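Local coordinates for synaptonemal complex protein 2 (Mus musculus, PDB 5IWZ) that is a major component of the axial and lateral elements of synaptonemal complexes, needed for meiotic chromosome synapsis and for inserting SYCP3 into the complexes, at residues F154-R166 / E198-I210. Numbering follows the deposited sequence.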
loop_
_atom_site.group_PDB
_atom_site.type_symbol
_atom_site.label_atom_id
_atom_site.label_comp_id
_atom_site.label_asym_id
_atom_site.label_seq_id
_atom_site.Cartn_x
_atom_site.Cartn_y
_atom_site.Cartn_z
ATOM N N PHE A 154 -14.788 2.934 -5.017
ATOM C CA PHE A 154 -13.647 2.425 -4.257
ATOM C C PHE A 154 -13.018 3.423 -3.288
ATOM O O PHE A 154 -12.411 2.976 -2.316
ATOM C CB PHE A 154 -12.569 1.878 -5.201
ATOM C CG PHE A 154 -12.788 0.434 -5.563
ATOM C CD1 PHE A 154 -12.374 -0.573 -4.703
ATOM C CD2 PHE A 154 -13.439 0.083 -6.736
ATOM C CE1 PHE A 154 -12.580 -1.904 -5.017
ATOM C CE2 PHE A 154 -13.651 -1.257 -7.061
ATOM C CZ PHE A 154 -13.217 -2.246 -6.203
ATOM N N ILE A 155 -13.175 4.749 -3.478
ATOM C CA ILE A 155 -12.728 5.693 -2.448
ATOM C C ILE A 155 -13.338 5.378 -1.080
ATOM O O ILE A 155 -12.590 5.322 -0.099
ATOM C CB ILE A 155 -12.986 7.146 -2.895
ATOM C CG1 ILE A 155 -12.176 7.494 -4.138
ATOM C CG2 ILE A 155 -12.672 8.111 -1.765
ATOM C CD1 ILE A 155 -10.719 7.360 -3.952
ATOM N N PRO A 156 -14.661 5.159 -0.951
ATOM C CA PRO A 156 -15.182 4.771 0.379
ATOM C C PRO A 156 -14.676 3.421 0.865
ATOM O O PRO A 156 -14.450 3.257 2.072
ATOM C CB PRO A 156 -16.711 4.767 0.181
ATOM C CG PRO A 156 -16.936 4.820 -1.278
ATOM C CD PRO A 156 -15.753 5.487 -1.889
ATOM N N GLN A 157 -14.506 2.446 -0.033
ATOM C CA GLN A 157 -14.008 1.130 0.368
ATOM C C GLN A 157 -12.600 1.231 0.939
ATOM O O GLN A 157 -12.281 0.620 1.965
ATOM C CB GLN A 157 -13.994 0.175 -0.833
ATOM C CG GLN A 157 -15.357 -0.176 -1.410
ATOM C CD GLN A 157 -16.082 -1.230 -0.598
ATOM O OE1 GLN A 157 -15.477 -1.924 0.221
ATOM N NE2 GLN A 157 -17.393 -1.341 -0.807
ATOM N N ILE A 158 -11.726 1.966 0.253
ATOM C CA ILE A 158 -10.340 2.077 0.694
ATOM C C ILE A 158 -10.246 2.810 2.034
ATOM O O ILE A 158 -9.506 2.384 2.930
ATOM C CB ILE A 158 -9.491 2.746 -0.401
ATOM C CG1 ILE A 158 -9.470 1.827 -1.633
ATOM C CG2 ILE A 158 -8.068 3.056 0.126
ATOM C CD1 ILE A 158 -8.724 2.395 -2.835
ATOM N N CYS A 159 -11.005 3.901 2.204
ATOM C CA CYS A 159 -11.010 4.609 3.484
ATOM C C CYS A 159 -11.462 3.695 4.616
ATOM O O CYS A 159 -10.854 3.673 5.698
ATOM C CB CYS A 159 -11.911 5.848 3.414
ATOM S SG CYS A 159 -11.360 7.179 2.327
ATOM N N ALA A 160 -12.549 2.945 4.392
ATOM C CA ALA A 160 -12.999 1.996 5.404
ATOM C C ALA A 160 -11.905 0.980 5.720
ATOM O O ALA A 160 -11.660 0.665 6.893
ATOM C CB ALA A 160 -14.283 1.297 4.939
ATOM N N LEU A 161 -11.213 0.487 4.684
ATOM C CA LEU A 161 -10.130 -0.477 4.872
ATOM C C LEU A 161 -8.983 0.119 5.674
ATOM O O LEU A 161 -8.372 -0.565 6.508
ATOM C CB LEU A 161 -9.620 -0.953 3.510
ATOM C CG LEU A 161 -8.635 -2.122 3.434
ATOM C CD1 LEU A 161 -9.296 -3.408 3.919
ATOM C CD2 LEU A 161 -8.109 -2.312 2.013
ATOM N N VAL A 162 -8.654 1.383 5.406
ATOM C CA VAL A 162 -7.536 2.035 6.076
ATOM C C VAL A 162 -7.877 2.320 7.534
ATOM O O VAL A 162 -7.003 2.263 8.405
ATOM C CB VAL A 162 -7.142 3.308 5.299
ATOM C CG1 VAL A 162 -6.190 4.163 6.101
ATOM C CG2 VAL A 162 -6.474 2.932 3.975
ATOM N N ILE A 163 -9.150 2.587 7.830
ATOM C CA ILE A 163 -9.581 2.840 9.200
ATOM C C ILE A 163 -9.663 1.568 10.036
ATOM O O ILE A 163 -9.605 1.643 11.272
ATOM C CB ILE A 163 -10.947 3.551 9.161
ATOM C CG1 ILE A 163 -10.799 4.980 8.637
ATOM C CG2 ILE A 163 -11.626 3.561 10.511
ATOM C CD1 ILE A 163 -12.142 5.603 8.255
ATOM N N ASP A 164 -9.815 0.403 9.405
ATOM C CA ASP A 164 -10.098 -0.839 10.123
ATOM C C ASP A 164 -8.789 -1.355 10.714
ATOM O O ASP A 164 -7.902 -1.810 9.981
ATOM C CB ASP A 164 -10.748 -1.860 9.182
ATOM C CG ASP A 164 -11.201 -3.160 9.887
ATOM O OD1 ASP A 164 -10.764 -3.448 11.020
ATOM O OD2 ASP A 164 -11.999 -3.918 9.282
ATOM N N SER A 165 -8.664 -1.291 12.044
ATOM C CA SER A 165 -7.410 -1.672 12.686
ATOM C C SER A 165 -7.124 -3.160 12.576
ATOM O O SER A 165 -5.992 -3.573 12.840
ATOM C CB SER A 165 -7.411 -1.252 14.160
ATOM O OG SER A 165 -8.313 -2.028 14.928
ATOM N N ARG A 166 -8.101 -3.969 12.161
ATOM C CA ARG A 166 -7.860 -5.400 12.038
ATOM C C ARG A 166 -7.023 -5.759 10.818
ATOM O O ARG A 166 -6.453 -6.852 10.783
ATOM C CB ARG A 166 -9.195 -6.151 12.007
ATOM C CG ARG A 166 -10.041 -5.936 13.253
ATOM C CD ARG A 166 -11.411 -6.570 13.116
ATOM N NE ARG A 166 -12.185 -5.916 12.068
ATOM C CZ ARG A 166 -13.315 -6.395 11.564
ATOM N NH1 ARG A 166 -13.810 -7.537 12.016
ATOM N NH2 ARG A 166 -13.945 -5.735 10.604
ATOM N N GLU A 198 -21.547 9.932 4.304
ATOM C CA GLU A 198 -20.658 8.797 4.529
ATOM C C GLU A 198 -19.198 9.227 4.490
ATOM O O GLU A 198 -18.404 8.805 5.336
ATOM C CB GLU A 198 -20.913 7.692 3.501
ATOM C CG GLU A 198 -20.141 6.415 3.815
ATOM C CD GLU A 198 -19.804 5.585 2.576
ATOM O OE1 GLU A 198 -20.196 5.974 1.452
ATOM O OE2 GLU A 198 -19.144 4.532 2.733
ATOM N N MET A 199 -18.830 10.070 3.518
ATOM C CA MET A 199 -17.444 10.513 3.400
ATOM C C MET A 199 -17.033 11.351 4.601
ATOM O O MET A 199 -15.909 11.214 5.104
ATOM C CB MET A 199 -17.240 11.300 2.102
ATOM C CG MET A 199 -17.002 10.430 0.875
ATOM S SD MET A 199 -16.087 8.917 1.263
ATOM C CE MET A 199 -14.413 9.542 1.398
ATOM N N LEU A 200 -17.929 12.223 5.072
ATOM C CA LEU A 200 -17.597 13.074 6.210
ATOM C C LEU A 200 -17.323 12.243 7.454
ATOM O O LEU A 200 -16.381 12.526 8.204
ATOM C CB LEU A 200 -18.716 14.070 6.477
ATOM C CG LEU A 200 -18.717 15.289 5.548
ATOM C CD1 LEU A 200 -20.029 16.030 5.695
ATOM C CD2 LEU A 200 -17.539 16.219 5.834
ATOM N N THR A 201 -18.130 11.207 7.687
ATOM C CA THR A 201 -17.854 10.288 8.787
ATOM C C THR A 201 -16.527 9.559 8.588
ATOM O O THR A 201 -15.717 9.457 9.519
ATOM C CB THR A 201 -19.016 9.303 8.932
ATOM O OG1 THR A 201 -20.201 10.023 9.266
ATOM C CG2 THR A 201 -18.731 8.270 10.010
ATOM N N LEU A 202 -16.294 9.032 7.380
ATOM C CA LEU A 202 -15.046 8.314 7.119
ATOM C C LEU A 202 -13.840 9.219 7.326
ATOM O O LEU A 202 -12.860 8.834 7.977
ATOM C CB LEU A 202 -15.043 7.740 5.701
ATOM C CG LEU A 202 -15.948 6.523 5.514
ATOM C CD1 LEU A 202 -16.037 6.132 4.039
ATOM C CD2 LEU A 202 -15.440 5.364 6.360
ATOM N N MET A 203 -13.896 10.436 6.780
ATOM C CA MET A 203 -12.770 11.344 6.916
ATOM C C MET A 203 -12.531 11.725 8.363
ATOM O O MET A 203 -11.383 11.932 8.769
ATOM C CB MET A 203 -13.003 12.587 6.080
ATOM C CG MET A 203 -12.847 12.340 4.617
ATOM S SD MET A 203 -13.235 13.888 3.812
ATOM C CE MET A 203 -11.629 14.451 3.315
ATOM N N SER A 204 -13.594 11.829 9.153
ATOM C CA SER A 204 -13.407 12.088 10.574
ATOM C C SER A 204 -12.720 10.904 11.253
ATOM O O SER A 204 -11.801 11.086 12.069
ATOM C CB SER A 204 -14.757 12.395 11.226
ATOM O OG SER A 204 -14.558 12.941 12.510
ATOM N N ASN A 205 -13.132 9.678 10.912
ATOM C CA ASN A 205 -12.469 8.511 11.489
ATOM C C ASN A 205 -11.050 8.347 10.958
ATOM O O ASN A 205 -10.200 7.766 11.643
ATOM C CB ASN A 205 -13.292 7.254 11.235
ATOM C CG ASN A 205 -14.702 7.370 11.796
ATOM O OD1 ASN A 205 -14.916 7.993 12.835
ATOM N ND2 ASN A 205 -15.663 6.792 11.103
ATOM N N MET A 206 -10.773 8.849 9.754
ATOM C CA MET A 206 -9.407 8.828 9.250
ATOM C C MET A 206 -8.506 9.732 10.079
ATOM O O MET A 206 -7.404 9.328 10.474
ATOM C CB MET A 206 -9.389 9.232 7.780
ATOM C CG MET A 206 -10.120 8.236 6.891
ATOM S SD MET A 206 -9.919 8.642 5.165
ATOM C CE MET A 206 -8.507 7.576 4.798
ATOM N N GLY A 207 -8.972 10.955 10.371
ATOM C CA GLY A 207 -8.222 11.839 11.258
ATOM C C GLY A 207 -7.912 11.197 12.598
ATOM O O GLY A 207 -6.766 11.209 13.055
ATOM N N GLU A 208 -8.941 10.647 13.259
ATOM C CA GLU A 208 -8.740 9.898 14.500
ATOM C C GLU A 208 -7.676 8.833 14.321
ATOM O O GLU A 208 -6.840 8.600 15.209
ATOM C CB GLU A 208 -10.039 9.216 14.929
ATOM C CG GLU A 208 -10.966 10.027 15.802
ATOM C CD GLU A 208 -12.105 9.175 16.355
ATOM O OE1 GLU A 208 -11.871 8.003 16.716
ATOM O OE2 GLU A 208 -13.256 9.653 16.425
ATOM N N ARG A 209 -7.700 8.178 13.159
ATOM C CA ARG A 209 -6.852 7.022 12.916
ATOM C C ARG A 209 -5.379 7.405 12.825
ATOM O O ARG A 209 -4.518 6.620 13.230
ATOM C CB ARG A 209 -7.325 6.313 11.648
ATOM C CG ARG A 209 -6.362 5.307 11.074
ATOM C CD ARG A 209 -6.342 4.075 11.879
ATOM N NE ARG A 209 -5.872 2.973 11.055
ATOM C CZ ARG A 209 -5.490 1.794 11.525
ATOM N NH1 ARG A 209 -5.507 1.560 12.839
ATOM N NH2 ARG A 209 -5.094 0.902 10.682
ATOM N N ILE A 210 -5.066 8.597 12.315
ATOM C CA ILE A 210 -3.679 9.061 12.331
ATOM C C ILE A 210 -3.070 8.885 13.714
ATOM O O ILE A 210 -1.937 8.408 13.861
ATOM C CB ILE A 210 -3.614 10.531 11.893
ATOM C CG1 ILE A 210 -3.995 10.689 10.425
ATOM C CG2 ILE A 210 -2.230 11.103 12.155
ATOM C CD1 ILE A 210 -4.342 12.134 10.077
#
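The carbonyl oxygen of V162, in the last turn of its helix, takes two N-H groups from the guanidinium of R209: NE lies 3.0 Å from V162 O, in the carbonyl plane, and NH2 adds a weak bond at 3.3 Å to the same V162 O. Neither bond is straight: the N-H...O angle is 132° at NE, where the oxygen also lies tilted from the guanidinium plane, and the two N-H groups share one acceptor. R209 reaches it with CG anti to its backbone N (chi1 166°) and a bend at chi2; I163 O lies over one guanidinium face, and NH1 rests 3.6 Å from S165 CB.

The rest of the contact is mainly apolar. L202 is a knob in a hole formed by P156, C159, A160 and I163, while the I163 side chain crosses that of M206 at about a right angle, its CD1 3.6 Å from M206 CG. C159 SG meets M206 SD at 3.5 Å, and M199 bends its chain to set CE against I155 CG2. The axes of helical segments 154-163 and 198-210 approach to 9.7 Å, 31° from parallel, in this N-terminal piece; 154-166 belongs to the armadillo-repeat-like family domain. Helix 169-185 also packs against I155 and R209.

A leucine replacing R209 would probably leave V162 O without both side-chain donors at the helix end. Apolar and sulfur contacts thus line the interface between these segments, and one cationic group, probably drawn by the partial negative charge of the helix C-terminus, fastens their C-terminal ends.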